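Local structure of endo-beta-1,2-glucanase (Talaromyces funiculosus, 6IMV) at residues A[58-66]-A[426-434]; A[83-94]-A[112-123]. The protein hydrolyses internal beta-1,2-glucosidic linkages of beta-1,2-glucans as a fungal glycoside hydrolase, here holding sophorose. All blocks are in the same frame, centred on the assembly; numbering follows the deposited sequence.

Interaction 1: A[58-66]-A[426-434]; sequences SYDGTNIDW and GVSALLTWD. With BGC (beta-D-glucopyranose), chain I.
T62 and L431 form the hydrogen-bonded pair at the middle of two antiparallel strands, their side chains running alongside each other on one face, with T62 CG2 3.8 Å from L431 CD1. The backbone bonds are reciprocal, L431 N to T62 O at 2.8 Å and T62 N back to L431 O. I64 meets L431 at about a right angle: a chi1 of 61° tucks CG1 in between N and C, where it packs by A429, and leaves CG2 to touch L431 CD1. N63 and L430 share the other side of the sheet, L430 CD1 lying against N63 OD1; N63 ND2 is held by V73 O. Beyond I64, W66 turns its ring so that V427 O lies at the edge near the ring plane, 3.6 Å from CZ3. At the opposite end W433 N donates to D60 O. D60 extends its carboxylate anti to the backbone N (chi1 177°), where OD2 accepts from glucose O4 at 2.6 Å and OD1 from O6 at 2.7 Å. H75 also bonds OD2. One water joins D60 OD1 to D434 N and OD1, and T432, its hydroxyl held by E418, N-caps the helix that follows. Antiparallel strands thus deliver a bidentate aspartate to the glucose pocket.

Interaction 2: A[83-94]-A[112-123]; sequences ESLQVMLYAHAI and APGIAASIMDTK
K123 reaches across from its helix to E83 and Q86, which approach from the opposite direction, and its NZ donates to E83 OE1 at 2.8 Å in a salt bridge and to Q86 OE1 at 2.7 Å. With G56 O, three acceptors grip the NZ, and the E83 carboxylate, also bonded by Y127, would balance its charge. Q86 NE2 donates to Y90 OH, which H45 also bonds. These long polar chains bridge the splayed end, where E83 CA and K123 CA stand 9.8 Å apart. The close end lies at I94 and P113, their CA atoms 3.9 Å apart; next to it A116 CB sits 3.9 Å from both Y90 CB and A93 CB, and A116 CA lies over one face of the Y90 ring. M120 folds back through two bends (chi2 -66°, chi3 -79°), bringing SD to the ring edge in a Met-aromatic contact, 5.1 Å from the centroid. The I119 side chain runs at about a right angle to that of Y90, CD1 3.3 Å from OH. P113, A117 and I119 remain partly exposed. The segment axes approach to 8.0 Å and cross at -138°, an antiparallel helix pair packed through alanines, consistent with the (alpha/alpha)6 barrel of this glycoside hydrolase family.

How the interactions relate
Interactions 1 and 2 have centres 21 Å apart yet touch directly. S58 OG lies 2.7 Å from E83 OE2, a probable hydrogen bond, so the glutamate that pairs with K123 in 112-123 also reaches the strand of 58-66. The W433 ring packs on helix 80-94, its CZ3 3.6 Å from Q86 CA, while W433 O lies against L85 CD1. Along the chain, both helices of interaction 2 fall between the two strands that interaction 1 brings together. In interaction 2, the side chain of E83 is about 11 Å from a bound beta-D-glucopyranose. Just ahead of E83, K82 forms a salt bridge with D434 and belongs to the same pocket, tying the helix start to the sugar site.

Interaction 1: A[58-66]-A[426-434]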
# COMPACT_ATOMS: atom_id res chain seq x y z
N SER A 58 13.11 -5.34 2.17
CA SER A 58 12.84 -3.96 1.79
C SER A 58 13.51 -3.02 2.80
O SER A 58 13.69 -3.36 3.96
CB SER A 58 11.36 -3.67 1.69
OG SER A 58 10.72 -3.75 2.96
N TYR A 59 13.92 -1.86 2.28
CA TYR A 59 14.07 -0.63 3.06
C TYR A 59 12.83 0.22 2.81
O TYR A 59 12.30 0.20 1.71
CB TYR A 59 15.29 0.17 2.60
CG TYR A 59 16.62 -0.50 2.77
CD1 TYR A 59 17.08 -0.86 4.03
CD2 TYR A 59 17.42 -0.78 1.67
CE1 TYR A 59 18.30 -1.49 4.19
CE2 TYR A 59 18.65 -1.40 1.82
CZ TYR A 59 19.09 -1.75 3.08
OH TYR A 59 20.30 -2.36 3.23
N ASP A 60 12.43 1.04 3.80
CA ASP A 60 11.34 1.99 3.62
C ASP A 60 11.56 2.79 2.33
O ASP A 60 10.62 3.05 1.58
CB ASP A 60 11.20 2.93 4.82
CG ASP A 60 10.12 3.99 4.63
OD1 ASP A 60 8.99 3.61 4.29
OD2 ASP A 60 10.43 5.18 4.83
N GLY A 61 12.81 3.19 2.11
CA GLY A 61 13.21 3.92 0.92
C GLY A 61 14.54 4.62 1.13
O GLY A 61 15.37 4.16 1.90
N THR A 62 14.74 5.75 0.45
CA THR A 62 15.98 6.50 0.56
C THR A 62 15.75 7.97 0.24
O THR A 62 14.92 8.33 -0.61
CB THR A 62 17.07 5.92 -0.35
OG1 THR A 62 18.27 6.68 -0.15
CG2 THR A 62 16.72 5.98 -1.82
N ASN A 63 16.53 8.82 0.90
CA ASN A 63 16.67 10.22 0.54
C ASN A 63 17.44 10.31 -0.77
O ASN A 63 18.26 9.44 -1.08
CB ASN A 63 17.40 11.01 1.62
CG ASN A 63 16.66 11.01 2.94
OD1 ASN A 63 15.79 11.85 3.15
ND2 ASN A 63 17.01 10.08 3.82
N ILE A 64 17.17 11.36 -1.54
CA ILE A 64 17.95 11.69 -2.71
C ILE A 64 18.43 13.14 -2.55
O ILE A 64 17.78 13.96 -1.88
CB ILE A 64 17.14 11.47 -4.01
CG1 ILE A 64 15.88 12.34 -4.09
CG2 ILE A 64 16.80 10.00 -4.16
CD1 ILE A 64 15.02 12.08 -5.32
N ASP A 65 19.59 13.43 -3.16
CA ASP A 65 20.25 14.71 -2.99
C ASP A 65 19.37 15.83 -3.56
O ASP A 65 18.83 15.73 -4.66
CB ASP A 65 21.64 14.69 -3.64
CG ASP A 65 22.41 15.98 -3.44
OD1 ASP A 65 23.04 16.10 -2.39
OD2 ASP A 65 22.33 16.86 -4.33
N TRP A 66 19.25 16.91 -2.79
CA TRP A 66 18.43 18.05 -3.13
C TRP A 66 18.72 18.55 -4.55
O TRP A 66 17.79 18.89 -5.28
CB TRP A 66 18.63 19.17 -2.11
CG TRP A 66 17.76 20.35 -2.43
CD1 TRP A 66 18.14 21.53 -3.00
CD2 TRP A 66 16.34 20.42 -2.26
NE1 TRP A 66 17.05 22.35 -3.16
CE2 TRP A 66 15.93 21.69 -2.72
CE3 TRP A 66 15.38 19.54 -1.76
CZ2 TRP A 66 14.60 22.10 -2.67
CZ3 TRP A 66 14.06 19.94 -1.72
CH2 TRP A 66 13.68 21.20 -2.18
N GLY A 426 8.33 23.72 -1.89
CA GLY A 426 9.09 22.66 -1.24
C GLY A 426 8.72 21.29 -1.77
O GLY A 426 7.62 21.08 -2.26
N VAL A 427 9.66 20.35 -1.63
CA VAL A 427 9.53 18.99 -2.10
C VAL A 427 10.15 18.06 -1.05
O VAL A 427 11.11 18.44 -0.37
CB VAL A 427 10.19 18.85 -3.48
CG1 VAL A 427 10.49 17.41 -3.84
CG2 VAL A 427 9.36 19.49 -4.58
N SER A 428 9.58 16.86 -0.90
CA SER A 428 10.19 15.78 -0.13
C SER A 428 11.15 15.03 -1.04
O SER A 428 10.71 14.25 -1.89
CB SER A 428 9.15 14.86 0.45
OG SER A 428 9.75 13.90 1.31
N ALA A 429 12.45 15.28 -0.88
CA ALA A 429 13.47 14.69 -1.75
C ALA A 429 13.76 13.28 -1.25
O ALA A 429 14.78 13.01 -0.59
CB ALA A 429 14.70 15.58 -1.77
N LEU A 430 12.81 12.39 -1.52
CA LEU A 430 12.72 11.11 -0.88
C LEU A 430 12.01 10.13 -1.81
O LEU A 430 11.20 10.54 -2.66
CB LEU A 430 11.95 11.32 0.43
CG LEU A 430 11.79 10.09 1.33
CD1 LEU A 430 13.11 9.73 1.98
CD2 LEU A 430 10.72 10.32 2.38
N LEU A 431 12.35 8.84 -1.67
CA LEU A 431 11.65 7.74 -2.31
C LEU A 431 11.18 6.77 -1.22
O LEU A 431 11.96 6.42 -0.36
CB LEU A 431 12.61 7.00 -3.26
CG LEU A 431 13.51 7.86 -4.14
CD1 LEU A 431 14.58 6.99 -4.77
CD2 LEU A 431 12.71 8.60 -5.20
N THR A 432 9.92 6.33 -1.28
CA THR A 432 9.44 5.24 -0.44
C THR A 432 8.57 4.28 -1.26
O THR A 432 8.00 4.68 -2.27
CB THR A 432 8.65 5.75 0.78
OG1 THR A 432 7.45 6.38 0.32
CG2 THR A 432 9.44 6.73 1.63
N TRP A 433 8.47 3.03 -0.79
CA TRP A 433 7.56 2.04 -1.38
C TRP A 433 6.14 2.59 -1.37
O TRP A 433 5.43 2.50 -2.39
CB TRP A 433 7.61 0.69 -0.65
CG TRP A 433 8.88 -0.06 -0.87
CD1 TRP A 433 10.04 0.08 -0.17
CD2 TRP A 433 9.13 -1.07 -1.87
NE1 TRP A 433 10.99 -0.77 -0.65
CE2 TRP A 433 10.47 -1.49 -1.70
CE3 TRP A 433 8.36 -1.65 -2.88
CZ2 TRP A 433 11.05 -2.46 -2.51
CZ3 TRP A 433 8.94 -2.61 -3.68
CH2 TRP A 433 10.27 -3.00 -3.51
N ASP A 434 5.73 3.14 -0.22
CA ASP A 434 4.37 3.64 0.00
C ASP A 434 3.99 4.69 -1.05
O ASP A 434 2.86 4.66 -1.56
CB ASP A 434 4.20 4.17 1.43
CG ASP A 434 3.97 3.10 2.49
OD1 ASP A 434 4.83 2.22 2.64
OD2 ASP A 434 2.95 3.17 3.21
C2 BGC I . 7.29 6.59 8.98
C3 BGC I . 8.21 7.08 7.85
C4 BGC I . 7.97 6.33 6.53
C5 BGC I . 6.46 6.27 6.23
C6 BGC I . 6.12 5.47 4.96
C1 BGC I . 5.84 6.54 8.50
O1 BGC I . 4.93 6.06 9.49
O2 BGC I . 7.37 7.50 10.06
O3 BGC I . 9.58 6.95 8.23
O4 BGC I . 8.68 6.94 5.43
O5 BGC I . 5.76 5.71 7.34
O6 BGC I . 6.48 4.11 5.17
O HOH W 1 7.36 2.96 2.22
O HOH W 2 15.56 14.21 1.98

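Interaction 2: A[83-94]-A[112-123]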
# COMPACT_ATOMS: atom_id res chain seq x y z
N GLU A 83 6.89 -4.59 2.73
CA GLU A 83 7.04 -5.97 2.27
C GLU A 83 5.86 -6.38 1.37
O GLU A 83 6.07 -7.02 0.37
CB GLU A 83 7.15 -6.92 3.46
CG GLU A 83 8.43 -6.76 4.25
CD GLU A 83 9.68 -7.24 3.55
OE1 GLU A 83 9.79 -8.46 3.31
OE2 GLU A 83 10.54 -6.38 3.24
N SER A 84 4.65 -5.98 1.75
CA SER A 84 3.43 -6.33 1.02
C SER A 84 3.47 -5.75 -0.40
O SER A 84 3.06 -6.43 -1.35
CB SER A 84 2.18 -5.93 1.78
OG SER A 84 1.86 -4.57 1.57
N LEU A 85 4.03 -4.54 -0.56
CA LEU A 85 4.11 -3.88 -1.87
C LEU A 85 5.13 -4.59 -2.77
O LEU A 85 4.88 -4.78 -3.96
CB LEU A 85 4.44 -2.39 -1.69
CG LEU A 85 3.34 -1.56 -1.03
CD1 LEU A 85 3.83 -0.15 -0.72
CD2 LEU A 85 2.08 -1.51 -1.89
N GLN A 86 6.26 -4.99 -2.18
CA GLN A 86 7.32 -5.69 -2.87
C GLN A 86 6.83 -7.09 -3.30
O GLN A 86 7.01 -7.50 -4.44
CB GLN A 86 8.54 -5.77 -1.95
CG GLN A 86 9.74 -6.48 -2.55
CD GLN A 86 10.86 -6.60 -1.55
OE1 GLN A 86 10.66 -6.49 -0.34
NE2 GLN A 86 12.07 -6.84 -2.04
N VAL A 87 6.16 -7.79 -2.38
CA VAL A 87 5.69 -9.15 -2.63
C VAL A 87 4.61 -9.13 -3.71
O VAL A 87 4.63 -9.98 -4.61
CB VAL A 87 5.24 -9.83 -1.32
CG1 VAL A 87 4.43 -11.09 -1.58
CG2 VAL A 87 6.44 -10.14 -0.43
N MET A 88 3.69 -8.17 -3.65
CA MET A 88 2.63 -8.05 -4.66
C MET A 88 3.25 -7.85 -6.05
O MET A 88 2.81 -8.47 -7.02
CB MET A 88 1.68 -6.88 -4.34
CG MET A 88 0.66 -7.21 -3.29
SD MET A 88 -0.58 -5.90 -3.06
CE MET A 88 0.32 -4.79 -1.98
N LEU A 89 4.27 -6.99 -6.15
CA LEU A 89 4.98 -6.76 -7.41
C LEU A 89 5.57 -8.09 -7.90
O LEU A 89 5.45 -8.42 -9.08
CB LEU A 89 6.07 -5.71 -7.17
CG LEU A 89 6.89 -5.23 -8.37
CD1 LEU A 89 8.06 -6.15 -8.65
CD2 LEU A 89 6.07 -5.02 -9.62
N TYR A 90 6.21 -8.83 -6.98
CA TYR A 90 6.86 -10.10 -7.31
C TYR A 90 5.84 -11.16 -7.73
O TYR A 90 6.18 -12.04 -8.53
CB TYR A 90 7.73 -10.60 -6.15
CG TYR A 90 8.94 -9.76 -5.84
CD1 TYR A 90 9.51 -8.89 -6.76
CD2 TYR A 90 9.54 -9.86 -4.60
CE1 TYR A 90 10.62 -8.13 -6.44
CE2 TYR A 90 10.65 -9.11 -4.27
CZ TYR A 90 11.20 -8.24 -5.19
OH TYR A 90 12.29 -7.51 -4.85
N ALA A 91 4.61 -11.10 -7.20
CA ALA A 91 3.56 -12.03 -7.59
C ALA A 91 3.25 -11.86 -9.08
O ALA A 91 3.18 -12.84 -9.82
CB ALA A 91 2.33 -11.84 -6.72
N HIS A 92 3.14 -10.60 -9.54
CA HIS A 92 2.89 -10.32 -10.95
C HIS A 92 4.11 -10.73 -11.80
O HIS A 92 3.95 -11.31 -12.88
CB HIS A 92 2.52 -8.84 -11.16
CG HIS A 92 1.18 -8.49 -10.60
ND1 HIS A 92 0.00 -8.97 -11.16
CD2 HIS A 92 0.82 -7.72 -9.55
CE1 HIS A 92 -1.02 -8.50 -10.48
NE2 HIS A 92 -0.55 -7.74 -9.48
N ALA A 93 5.31 -10.40 -11.31
CA ALA A 93 6.55 -10.66 -12.03
C ALA A 93 6.72 -12.17 -12.27
O ALA A 93 7.01 -12.59 -13.40
CB ALA A 93 7.73 -10.10 -11.28
N ILE A 94 6.53 -12.98 -11.22
CA ILE A 94 6.76 -14.42 -11.34
C ILE A 94 5.69 -15.07 -12.24
O ILE A 94 5.94 -16.11 -12.79
CB ILE A 94 6.85 -15.13 -9.97
CG1 ILE A 94 7.65 -16.43 -10.10
CG2 ILE A 94 5.48 -15.36 -9.36
CD1 ILE A 94 8.15 -16.99 -8.80
N ALA A 112 12.50 -11.48 -15.57
CA ALA A 112 11.70 -10.93 -14.46
C ALA A 112 11.27 -12.02 -13.47
O ALA A 112 11.41 -11.83 -12.26
CB ALA A 112 10.52 -10.15 -15.00
N PRO A 113 10.70 -13.16 -13.92
CA PRO A 113 10.29 -14.22 -13.00
C PRO A 113 11.44 -14.75 -12.14
O PRO A 113 11.26 -14.94 -10.94
CB PRO A 113 9.73 -15.32 -13.92
CG PRO A 113 9.30 -14.57 -15.16
CD PRO A 113 10.35 -13.48 -15.32
N GLY A 114 12.61 -14.97 -12.75
CA GLY A 114 13.80 -15.44 -12.05
C GLY A 114 14.27 -14.45 -10.99
O GLY A 114 14.68 -14.85 -9.90
N ILE A 115 14.21 -13.15 -11.31
CA ILE A 115 14.58 -12.10 -10.37
C ILE A 115 13.64 -12.14 -9.15
O ILE A 115 14.11 -12.18 -8.01
CB ILE A 115 14.62 -10.71 -11.04
CG1 ILE A 115 15.73 -10.61 -12.08
CG2 ILE A 115 14.74 -9.61 -9.99
CD1 ILE A 115 15.59 -9.44 -13.05
N ALA A 116 12.33 -12.17 -9.40
CA ALA A 116 11.34 -12.24 -8.31
C ALA A 116 11.58 -13.50 -7.45
O ALA A 116 11.59 -13.42 -6.22
CB ALA A 116 9.94 -12.22 -8.88
N ALA A 117 11.78 -14.65 -8.11
CA ALA A 117 11.94 -15.94 -7.41
C ALA A 117 13.19 -15.89 -6.52
O ALA A 117 13.16 -16.29 -5.36
CB ALA A 117 12.01 -17.08 -8.40
N SER A 118 14.28 -15.38 -7.07
CA SER A 118 15.56 -15.31 -6.36
C SER A 118 15.45 -14.45 -5.09
O SER A 118 15.91 -14.87 -4.01
CB SER A 118 16.62 -14.81 -7.27
OG SER A 118 17.80 -14.56 -6.54
N ILE A 119 14.86 -13.26 -5.21
CA ILE A 119 14.76 -12.34 -4.09
C ILE A 119 13.82 -12.94 -3.02
O ILE A 119 14.10 -12.86 -1.83
CB ILE A 119 14.33 -10.93 -4.53
CG1 ILE A 119 15.38 -10.28 -5.43
CG2 ILE A 119 14.03 -10.06 -3.32
CD1 ILE A 119 14.88 -9.09 -6.23
N MET A 120 12.72 -13.56 -3.46
CA MET A 120 11.74 -14.12 -2.52
C MET A 120 12.33 -15.32 -1.77
O MET A 120 11.96 -15.57 -0.62
CB MET A 120 10.45 -14.53 -3.24
CG MET A 120 9.56 -13.35 -3.58
SD MET A 120 8.92 -12.54 -2.10
CE MET A 120 7.59 -13.65 -1.63
N ASP A 121 13.26 -16.03 -2.40
CA ASP A 121 13.98 -17.13 -1.77
C ASP A 121 14.89 -16.57 -0.67
O ASP A 121 14.83 -17.01 0.47
CB ASP A 121 14.75 -17.95 -2.80
CG ASP A 121 15.37 -19.20 -2.21
OD1 ASP A 121 16.00 -19.09 -1.16
OD2 ASP A 121 15.20 -20.28 -2.79
N THR A 122 15.72 -15.60 -1.03
CA THR A 122 16.60 -14.92 -0.07
C THR A 122 15.77 -14.33 1.08
O THR A 122 16.13 -14.48 2.24
CB THR A 122 17.43 -13.83 -0.75
OG1 THR A 122 18.10 -14.42 -1.86
CG2 THR A 122 18.45 -13.19 0.17
N LYS A 123 14.65 -13.68 0.73
CA LYS A 123 13.78 -13.00 1.71
C LYS A 123 13.26 -14.01 2.73
O LYS A 123 13.33 -13.74 3.93
CB LYS A 123 12.61 -12.30 1.02
CG LYS A 123 11.59 -11.65 1.95
CD LYS A 123 10.35 -11.14 1.24
CE LYS A 123 10.60 -9.99 0.29
NZ LYS A 123 11.22 -8.83 0.96